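Local coordinates for protein maleylacetoacetate isomerase (Anaeromyxobacter dehalogenans, PDB 4IGJ) that probably catalyses the glutathione-dependent isomerisation of maleylacetoacetate to fumarylacetoacetate, as a zeta-class member of the glutathione transferase superfamily, at residues L25-Y30 / L41-K46; Q92-L97 / P183-C188; R121-H126 / T168-G173; F157-G162 / F200-E205. All coordinates share one frame; numbering follows the deposited sequence.

Contact 1: L25-Y30 / L41-K46; sequences LRLYSY and LGLALK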
# COMPACT_ATOMS: atom_id res chain seq x y z
N LEU A 25 18.04 2.71 16.70
CA LEU A 25 16.68 2.38 16.25
C LEU A 25 15.80 1.85 17.38
O LEU A 25 16.25 1.03 18.19
CB LEU A 25 16.73 1.34 15.14
CG LEU A 25 17.52 1.67 13.88
CD1 LEU A 25 17.47 0.49 12.93
CD2 LEU A 25 16.99 2.92 13.21
N ARG A 26 14.55 2.28 17.40
CA ARG A 26 13.57 1.77 18.35
C ARG A 26 12.24 1.52 17.63
O ARG A 26 11.66 2.44 17.05
CB ARG A 26 13.39 2.77 19.49
CG ARG A 26 12.16 2.55 20.35
CD ARG A 26 11.95 3.73 21.28
NE ARG A 26 12.60 3.51 22.57
CZ ARG A 26 11.95 3.56 23.73
NH1 ARG A 26 12.60 3.35 24.87
NH2 ARG A 26 10.66 3.85 23.76
N LEU A 27 11.77 0.29 17.69
CA LEU A 27 10.54 -0.07 16.99
C LEU A 27 9.36 -0.18 17.94
O LEU A 27 9.38 -1.00 18.86
CB LEU A 27 10.71 -1.39 16.25
CG LEU A 27 9.48 -1.82 15.46
CD1 LEU A 27 9.23 -0.87 14.29
CD2 LEU A 27 9.64 -3.25 14.99
N TYR A 28 8.34 0.63 17.70
CA TYR A 28 7.06 0.49 18.40
C TYR A 28 6.27 -0.62 17.72
O TYR A 28 5.87 -0.49 16.56
CB TYR A 28 6.28 1.81 18.36
CG TYR A 28 6.90 2.88 19.21
CD1 TYR A 28 6.40 3.16 20.47
CD2 TYR A 28 8.01 3.61 18.77
CE1 TYR A 28 6.96 4.14 21.27
CE2 TYR A 28 8.58 4.59 19.57
CZ TYR A 28 8.05 4.85 20.81
OH TYR A 28 8.62 5.82 21.61
N SER A 29 6.08 -1.72 18.44
CA SER A 29 5.57 -2.96 17.86
C SER A 29 4.57 -3.60 18.81
O SER A 29 4.66 -3.43 20.03
CB SER A 29 6.73 -3.93 17.62
OG SER A 29 6.29 -5.21 17.19
N TYR A 30 3.62 -4.32 18.23
CA TYR A 30 2.73 -5.23 18.95
C TYR A 30 3.04 -6.62 18.41
O TYR A 30 3.22 -6.79 17.20
CB TYR A 30 1.27 -4.85 18.67
CG TYR A 30 0.21 -5.76 19.25
CD1 TYR A 30 0.07 -5.92 20.62
CD2 TYR A 30 -0.67 -6.43 18.42
CE1 TYR A 30 -0.91 -6.75 21.15
CE2 TYR A 30 -1.65 -7.25 18.92
CZ TYR A 30 -1.77 -7.41 20.29
OH TYR A 30 -2.75 -8.24 20.78
N LEU A 41 10.83 -7.96 10.03
CA LEU A 41 11.50 -8.75 9.01
C LEU A 41 12.56 -7.94 8.26
O LEU A 41 13.67 -8.42 8.04
CB LEU A 41 10.49 -9.36 8.05
CG LEU A 41 9.76 -10.56 8.66
CD1 LEU A 41 8.60 -10.95 7.76
CD2 LEU A 41 10.73 -11.72 8.82
N GLY A 42 12.23 -6.70 7.89
CA GLY A 42 13.20 -5.86 7.21
C GLY A 42 14.42 -5.63 8.08
O GLY A 42 15.55 -5.71 7.59
N LEU A 43 14.20 -5.36 9.36
CA LEU A 43 15.30 -5.13 10.30
C LEU A 43 16.17 -6.38 10.46
O LEU A 43 17.40 -6.31 10.42
CB LEU A 43 14.74 -4.68 11.65
CG LEU A 43 14.08 -3.31 11.60
CD1 LEU A 43 13.15 -3.11 12.80
CD2 LEU A 43 15.13 -2.20 11.54
N ALA A 44 15.51 -7.53 10.63
CA ALA A 44 16.22 -8.79 10.84
C ALA A 44 17.03 -9.20 9.61
O ALA A 44 18.18 -9.64 9.73
CB ALA A 44 15.24 -9.89 11.22
N LEU A 45 16.44 -9.03 8.43
CA LEU A 45 17.11 -9.40 7.18
C LEU A 45 18.32 -8.51 6.91
O LEU A 45 19.27 -8.94 6.25
CB LEU A 45 16.12 -9.37 6.01
CG LEU A 45 15.11 -10.52 6.00
CD1 LEU A 45 13.92 -10.24 5.06
CD2 LEU A 45 15.77 -11.86 5.66
N LYS A 46 18.29 -7.28 7.41
CA LYS A 46 19.41 -6.36 7.24
C LYS A 46 20.40 -6.41 8.39
O LYS A 46 21.39 -5.68 8.40
CB LYS A 46 18.90 -4.94 6.99
CG LYS A 46 18.33 -4.80 5.58
CD LYS A 46 17.95 -3.39 5.20
CE LYS A 46 17.35 -3.38 3.79
NZ LYS A 46 18.33 -3.57 2.67
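L43 reaches from helix 34-45 to the strand and divides its two methyls between L25 and L27. Its CD2 meets L25 CD1 at 3.8 Å, and its CD1 lies 4.1 Å from L27 CD2, so every touch is methyl to methyl. In both pairs the side chains meet at a slant rather than end on. L25 and L27 belong to the same face of the strand but use different first torsions. L25 keeps CG beside its backbone N (chi1 -58°), whereas L27 swings CG anti to N (chi1 -178°), and the two branches thereby come down on the two methyls of L43. The CA atoms of L27 and L43 stay 9.6 Å apart, a strand-to-helix spacing spanned by the leucine side chains. Strand 24-29, helix 34-45 and strand 51-54 form a beta-alpha-beta unit of the thioredoxin-like N-terminal domain of glutathione transferases. Next to the leucines, Y50 packs on both L27 and L43, V39 adds to L27 from the helix, and V81 and L79 of strand 78-82 lie against L25 and L27. Farther out, the backbones of L25 and L27 bond to E51, L27 also to R53, and R26 to E80 on the other side. R40 NH1 binds both S29 OG and Y30 O, joining strand to helix. Just after L45, K46 NZ forms a salt bridge to E101 and bonds to the carbonyls of H104 and P107.

Contact 2: Q92-L97 / P183-C188; sequences QSMAIL and PTLADC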
# COMPACT_ATOMS: atom_id res chain seq x y z
N GLN A 92 4.18 3.99 8.44
CA GLN A 92 3.73 3.22 7.27
C GLN A 92 4.76 2.18 6.87
O GLN A 92 5.88 2.52 6.50
CB GLN A 92 3.36 4.11 6.07
CG GLN A 92 2.03 4.83 6.22
CD GLN A 92 0.82 3.90 6.07
OE1 GLN A 92 0.91 2.80 5.52
NE2 GLN A 92 -0.33 4.35 6.56
N SER A 93 4.38 0.91 6.96
CA SER A 93 5.34 -0.17 6.72
C SER A 93 6.14 -0.04 5.43
O SER A 93 7.35 -0.26 5.43
CB SER A 93 4.66 -1.55 6.81
OG SER A 93 3.73 -1.76 5.74
N MET A 94 5.50 0.33 4.32
CA MET A 94 6.22 0.38 3.06
C MET A 94 7.20 1.53 3.04
O MET A 94 8.31 1.39 2.53
CB MET A 94 5.27 0.46 1.86
CG MET A 94 5.97 0.18 0.53
SD MET A 94 6.33 -1.58 0.36
CE MET A 94 7.17 -1.63 -1.23
N ALA A 95 6.82 2.67 3.62
CA ALA A 95 7.72 3.82 3.69
C ALA A 95 8.92 3.50 4.58
O ALA A 95 10.06 3.86 4.24
CB ALA A 95 7.00 5.06 4.20
N ILE A 96 8.68 2.82 5.69
CA ILE A 96 9.75 2.42 6.60
C ILE A 96 10.70 1.45 5.90
O ILE A 96 11.93 1.62 5.95
CB ILE A 96 9.19 1.75 7.87
CG1 ILE A 96 8.37 2.75 8.68
CG2 ILE A 96 10.34 1.16 8.72
CD1 ILE A 96 7.51 2.09 9.76
N LEU A 97 10.16 0.44 5.23
CA LEU A 97 11.00 -0.53 4.53
C LEU A 97 11.80 0.09 3.39
O LEU A 97 12.96 -0.27 3.19
CB LEU A 97 10.16 -1.72 4.04
CG LEU A 97 9.67 -2.62 5.17
CD1 LEU A 97 8.49 -3.49 4.72
CD2 LEU A 97 10.80 -3.51 5.70
N PRO A 183 15.41 -13.69 -0.21
CA PRO A 183 14.32 -12.88 0.33
C PRO A 183 14.32 -11.45 -0.20
O PRO A 183 15.39 -10.86 -0.42
CB PRO A 183 14.62 -12.84 1.83
CG PRO A 183 15.35 -14.11 2.09
CD PRO A 183 16.20 -14.34 0.86
N THR A 184 13.12 -10.92 -0.41
CA THR A 184 12.94 -9.52 -0.80
C THR A 184 11.81 -8.91 0.02
O THR A 184 11.19 -9.58 0.86
CB THR A 184 12.54 -9.38 -2.29
OG1 THR A 184 11.29 -10.04 -2.51
CG2 THR A 184 13.60 -9.99 -3.21
N LEU A 185 11.51 -7.64 -0.24
CA LEU A 185 10.38 -7.00 0.41
C LEU A 185 9.08 -7.78 0.21
O LEU A 185 8.21 -7.75 1.09
CB LEU A 185 10.23 -5.55 -0.06
CG LEU A 185 11.32 -4.56 0.36
CD1 LEU A 185 10.90 -3.16 -0.03
CD2 LEU A 185 11.59 -4.63 1.86
N ALA A 186 8.95 -8.47 -0.91
CA ALA A 186 7.73 -9.24 -1.17
C ALA A 186 7.48 -10.31 -0.10
O ALA A 186 6.34 -10.51 0.32
CB ALA A 186 7.77 -9.86 -2.55
N ASP A 187 8.54 -10.98 0.35
CA ASP A 187 8.40 -11.99 1.38
C ASP A 187 8.05 -11.37 2.73
O ASP A 187 7.39 -12.00 3.55
CB ASP A 187 9.68 -12.81 1.49
CG ASP A 187 10.10 -13.39 0.16
OD1 ASP A 187 9.33 -14.21 -0.38
OD2 ASP A 187 11.17 -12.99 -0.35
N CYS A 188 8.51 -10.14 2.96
CA CYS A 188 8.20 -9.43 4.20
C CYS A 188 6.71 -9.17 4.35
O CYS A 188 6.20 -9.07 5.48
CB CYS A 188 8.99 -8.12 4.27
SG CYS A 188 10.80 -8.33 4.34
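L97 and L185 make the larger part of this apolar contact, their side chains sliding past each other in opposite directions. L185 CD2 rests against the root of its partner, 3.9 Å from L97 CB, and also lies 4.1 Å from L97 CD2. The other branch serves a second residue: L185 CD1 stands 4.2 Å from M94 CE. The CB of M94 does not point at the partner; CG anti to the backbone N (chi1 -166°) and the turn at chi2 (74°) bring the terminal methyl nearer to it. Y189, one turn beyond L185, packs on both M94 and L97. The helices that meet here, 93-103 and 185-199, belong to the N-terminal and C-terminal domains, so the contact is part of the interdomain core of the glutathione transferase fold. Hydrogen bonds shape the start of the second helix. T184 and D187 form the capping box known at this helix in the superfamily: T184 N gives a 2.8 Å bond to D187 OD2 (161°), using the anti lone pair of that oxygen, while A186 N reaches T184 OG1 at 3.2 Å. D187 OD1 bonds to S178 OG, so that both carboxylate oxygens have partners. A further polar group lies at the other helix start, where S93, a glutathione-binding residue, has its OG bonded to Y189 OH and R38 NH1. The neighbouring subunit packs its E125 on Q92 and M94, and its A118 on A95.

Contact 3: R121-H126 / T168-G173; sequences RALAEH and TAVRDG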
# COMPACT_ATOMS: atom_id res chain seq x y z
N ARG A 121 7.66 -4.59 -5.68
CA ARG A 121 6.77 -3.62 -5.07
C ARG A 121 5.31 -3.97 -5.31
O ARG A 121 4.47 -3.78 -4.43
CB ARG A 121 7.08 -2.21 -5.58
CG ARG A 121 8.37 -1.62 -5.03
CD ARG A 121 8.52 -0.19 -5.48
NE ARG A 121 9.67 0.48 -4.87
CZ ARG A 121 10.74 0.92 -5.54
NH1 ARG A 121 10.84 0.77 -6.86
NH2 ARG A 121 11.72 1.51 -4.86
N ALA A 122 4.99 -4.50 -6.49
CA ALA A 122 3.61 -4.89 -6.77
C ALA A 122 3.16 -6.03 -5.86
O ALA A 122 2.04 -6.00 -5.36
CB ALA A 122 3.43 -5.28 -8.24
N LEU A 123 4.02 -7.03 -5.66
CA LEU A 123 3.70 -8.13 -4.76
C LEU A 123 3.46 -7.60 -3.35
O LEU A 123 2.50 -8.00 -2.68
CB LEU A 123 4.83 -9.16 -4.76
CG LEU A 123 5.01 -9.88 -6.09
CD1 LEU A 123 6.25 -10.76 -6.07
CD2 LEU A 123 3.79 -10.72 -6.40
N ALA A 124 4.31 -6.68 -2.91
CA ALA A 124 4.15 -6.07 -1.59
C ALA A 124 2.83 -5.33 -1.49
O ALA A 124 2.11 -5.47 -0.49
CB ALA A 124 5.32 -5.14 -1.30
N GLU A 125 2.52 -4.55 -2.51
CA GLU A 125 1.31 -3.74 -2.49
C GLU A 125 0.02 -4.56 -2.58
O GLU A 125 -1.00 -4.15 -2.02
CB GLU A 125 1.35 -2.63 -3.55
CG GLU A 125 2.42 -1.55 -3.31
CD GLU A 125 2.13 -0.62 -2.13
OE1 GLU A 125 1.11 -0.79 -1.42
OE2 GLU A 125 2.94 0.31 -1.91
N HIS A 126 0.07 -5.71 -3.25
CA HIS A 126 -1.08 -6.62 -3.23
C HIS A 126 -1.49 -6.93 -1.80
O HIS A 126 -2.68 -7.06 -1.50
CB HIS A 126 -0.74 -7.92 -3.96
CG HIS A 126 -0.88 -7.84 -5.45
ND1 HIS A 126 -2.03 -7.40 -6.07
CD2 HIS A 126 -0.01 -8.14 -6.44
CE1 HIS A 126 -1.86 -7.44 -7.38
NE2 HIS A 126 -0.64 -7.88 -7.63
N THR A 168 -0.61 -16.42 -8.28
CA THR A 168 -0.40 -16.34 -9.73
C THR A 168 0.72 -15.37 -10.09
O THR A 168 1.54 -15.66 -10.96
CB THR A 168 -1.69 -15.91 -10.43
OG1 THR A 168 -2.73 -16.83 -10.10
CG2 THR A 168 -1.49 -15.85 -11.94
N ALA A 169 0.75 -14.22 -9.42
CA ALA A 169 1.78 -13.21 -9.66
C ALA A 169 3.15 -13.68 -9.18
O ALA A 169 4.17 -13.36 -9.79
CB ALA A 169 1.40 -11.89 -9.00
N VAL A 170 3.16 -14.44 -8.09
CA VAL A 170 4.41 -14.99 -7.56
C VAL A 170 4.92 -16.11 -8.45
O VAL A 170 6.11 -16.17 -8.76
CB VAL A 170 4.26 -15.46 -6.09
CG1 VAL A 170 5.43 -16.34 -5.68
CG2 VAL A 170 4.15 -14.27 -5.16
N ARG A 171 4.01 -16.99 -8.88
CA ARG A 171 4.36 -18.15 -9.70
C ARG A 171 5.17 -17.80 -10.95
O ARG A 171 6.00 -18.60 -11.40
CB ARG A 171 3.10 -18.94 -10.08
N ASP A 172 4.93 -16.62 -11.52
CA ASP A 172 5.76 -16.11 -12.61
C ASP A 172 6.88 -15.23 -12.08
O ASP A 172 6.74 -14.00 -12.03
CB ASP A 172 4.93 -15.31 -13.63
CG ASP A 172 5.80 -14.63 -14.69
OD1 ASP A 172 6.66 -15.32 -15.27
OD2 ASP A 172 5.63 -13.42 -14.91
N GLY A 173 7.99 -15.84 -11.67
CA GLY A 173 9.15 -15.07 -11.26
C GLY A 173 9.74 -15.50 -9.94
O GLY A 173 10.83 -15.09 -9.55
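L123 projects from helix 114-128 toward two residues near the end of helix 150-171, and one methyl does most of the work. L123 CD2 lies 3.7 Å from A169 CB and 3.8 Å from V170 CG2, sitting in the notch they form. L123 CD1 adds a looser touch, 4.2 Å from V170 CG2. The leucine and valine side chains cross at about a right angle. V170 offers a single branch because its first torsion (chi1 165°) holds CG1 anti to the backbone N and leaves CG2 beside that N, facing the leucine. A169 brings only its CB, and this short side chain lets the CA atoms of L123 and A169 approach to 7.3 Å. L166 and A186 also pack on L123, while T209 and L210 of helix 208-218 cover V170. Charged groups occupy another face of helix 114-128. There R121 NE forms a salt bridge with E98, R121 NH2 forms one with E102 of the second subunit, and E125 OE2 comes close to E125 OE2 of that subunit. Such a pairing of carboxylates at the dimer interface would probably raise the affinity of one of them for a proton. Around residues 169-173, the R119 side chain makes weak bonds through NH2 to A169 O and D172 O, and the backbones of G173 and G180 are hydrogen-bonded. Between the two segments themselves the cohesion is thus dispersion and burial of methyl groups, with shape rather than bond direction setting how the helices of the C-terminal domain fit.

Contact 4: F157-G162 / F200-E205; sequences FFIARG and FGLDLE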
# COMPACT_ATOMS: atom_id res chain seq x y z
N PHE A 157 -12.86 -14.10 2.90
CA PHE A 157 -13.15 -13.78 1.51
C PHE A 157 -12.05 -12.90 0.90
O PHE A 157 -11.54 -13.19 -0.18
CB PHE A 157 -14.50 -13.09 1.37
CG PHE A 157 -14.79 -12.62 -0.03
CD1 PHE A 157 -15.31 -13.50 -0.97
CD2 PHE A 157 -14.52 -11.31 -0.41
CE1 PHE A 157 -15.57 -13.07 -2.26
CE2 PHE A 157 -14.78 -10.88 -1.71
CZ PHE A 157 -15.30 -11.76 -2.63
N PHE A 158 -11.71 -11.83 1.60
CA PHE A 158 -10.76 -10.87 1.05
C PHE A 158 -9.32 -11.36 1.10
O PHE A 158 -8.53 -11.08 0.20
CB PHE A 158 -10.92 -9.50 1.71
CG PHE A 158 -12.08 -8.72 1.18
CD1 PHE A 158 -12.01 -8.13 -0.08
CD2 PHE A 158 -13.25 -8.57 1.91
CE1 PHE A 158 -13.07 -7.42 -0.59
CE2 PHE A 158 -14.32 -7.86 1.40
CZ PHE A 158 -14.23 -7.29 0.15
N ILE A 159 -8.97 -12.11 2.14
CA ILE A 159 -7.65 -12.72 2.18
C ILE A 159 -7.47 -13.75 1.06
O ILE A 159 -6.44 -13.75 0.38
CB ILE A 159 -7.36 -13.34 3.56
CG1 ILE A 159 -7.29 -12.22 4.62
CG2 ILE A 159 -6.08 -14.16 3.53
CD1 ILE A 159 -7.19 -12.73 6.06
N ALA A 160 -8.47 -14.61 0.85
CA ALA A 160 -8.42 -15.61 -0.22
C ALA A 160 -8.26 -14.93 -1.57
O ALA A 160 -7.45 -15.35 -2.40
CB ALA A 160 -9.67 -16.49 -0.20
N ARG A 161 -9.05 -13.88 -1.78
CA ARG A 161 -8.97 -13.08 -3.00
C ARG A 161 -7.56 -12.56 -3.23
O ARG A 161 -7.01 -12.67 -4.33
CB ARG A 161 -9.96 -11.92 -2.92
CG ARG A 161 -9.88 -10.96 -4.08
CD ARG A 161 -11.11 -10.09 -4.16
NE ARG A 161 -11.24 -9.48 -5.47
CZ ARG A 161 -11.99 -9.99 -6.45
NH1 ARG A 161 -12.68 -11.10 -6.24
NH2 ARG A 161 -12.05 -9.38 -7.62
N GLY A 162 -6.97 -11.99 -2.18
CA GLY A 162 -5.60 -11.49 -2.24
C GLY A 162 -4.56 -12.57 -2.49
O GLY A 162 -3.65 -12.38 -3.29
N PHE A 200 -7.52 -16.98 10.60
CA PHE A 200 -8.93 -16.89 10.21
C PHE A 200 -9.48 -18.20 9.67
O PHE A 200 -10.61 -18.26 9.20
CB PHE A 200 -9.12 -15.76 9.19
CG PHE A 200 -9.01 -14.39 9.78
CD1 PHE A 200 -9.92 -13.97 10.74
CD2 PHE A 200 -8.02 -13.51 9.37
CE1 PHE A 200 -9.83 -12.70 11.29
CE2 PHE A 200 -7.92 -12.24 9.92
CZ PHE A 200 -8.82 -11.83 10.88
N GLY A 201 -8.67 -19.25 9.73
CA GLY A 201 -9.11 -20.57 9.31
C GLY A 201 -9.26 -20.72 7.81
O GLY A 201 -10.04 -21.56 7.34
N LEU A 202 -8.54 -19.91 7.05
CA LEU A 202 -8.59 -20.04 5.60
C LEU A 202 -7.75 -21.22 5.13
O LEU A 202 -6.59 -21.36 5.53
CB LEU A 202 -8.11 -18.75 4.92
CG LEU A 202 -8.23 -18.73 3.40
CD1 LEU A 202 -9.69 -18.73 2.98
CD2 LEU A 202 -7.49 -17.51 2.83
N ASP A 203 -8.32 -22.06 4.28
CA ASP A 203 -7.57 -23.19 3.75
C ASP A 203 -6.54 -22.73 2.72
O ASP A 203 -6.89 -22.05 1.75
CB ASP A 203 -8.50 -24.23 3.13
CG ASP A 203 -7.74 -25.37 2.47
OD1 ASP A 203 -7.24 -26.25 3.19
OD2 ASP A 203 -7.63 -25.36 1.22
N LEU A 204 -5.29 -23.12 2.93
CA LEU A 204 -4.16 -22.65 2.12
C LEU A 204 -3.77 -23.61 1.01
O LEU A 204 -2.81 -23.36 0.27
CB LEU A 204 -2.95 -22.37 3.01
CG LEU A 204 -3.02 -21.19 3.97
CD1 LEU A 204 -1.66 -20.96 4.59
CD2 LEU A 204 -3.52 -19.93 3.26
N GLU A 205 -4.48 -24.73 0.90
CA GLU A 205 -4.23 -25.69 -0.18
C GLU A 205 -4.21 -25.09 -1.60
O GLU A 205 -3.37 -25.49 -2.42
CB GLU A 205 -5.19 -26.89 -0.07
CG GLU A 205 -4.90 -28.01 -1.06
CD GLU A 205 -5.57 -27.77 -2.40
OE1 GLU A 205 -6.62 -27.11 -2.43
OE2 GLU A 205 -5.03 -28.24 -3.43
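I159 holds CG1 beside its backbone N (chi1 -65°) and then runs on extended, which carries CD1 to the F200 ring, while CG2 is left to face L202. L202 has CG anti to its own N (chi1 -175°), a setting that sends both of its methyls at the helix. I159 CD1 comes 3.5 Å from F200 CD2 and 4.0 Å from F200 CE2, so the methyl meets the CD2-CE2 bond obliquely, and the two side chains cross at about a right angle. I159 and L202 instead slide past each other in opposite directions, with I159 CG2 and L202 CD2 3.7 Å apart. L202 CD2 also lies 3.6 Å from A160 N, pressed to the helix backbone, and A160 CB is 3.9 Å from L202 CD1. The bend that delivers L202 is a Schellman motif ending helix 185-199: L202 N bonds to A197 O and G201 N to R198 O, with G201 at positive phi (71°). R156 NH1 binds F200 O, and so ties the loop to the same helix that the apolar groups meet. R161, a glutathione-binding residue, starts away from this loop, on a side of the helix where L138 of the second subunit packs against it; F158 touches V139 of that subunit. Helix 150-171 is thus bordered by the loop between helices 185-199 and 208-218, with Q193 and A197 of the former also on I159 and R211 of the latter bonding to L204 O and E205 O.

How the contacts relate
Contact 1 lies inside the N-terminal domain, contact 2 joins the two domains, and contacts 3 and 4 lie within the helical C-terminal domain. Contacts 1 and 2 have centres 11 Å apart and touch, G42 CA lying 3.7 Å from L97 CD2. Contact 2 also touches contact 3 (centres 13 Å apart), M94 reaching A124 and R121, so contacts 1, 2 and 3 form a chain of touching packing. Contacts 3 and 4 share helix 150-171 but sit 17 Å apart between centres, without touching. Along the chain contact 1 comes first; the segments of contact 3 fall between those of contact 2, and contact 4 alternates with both. Contacts 2, 3 and 4 all border the second subunit.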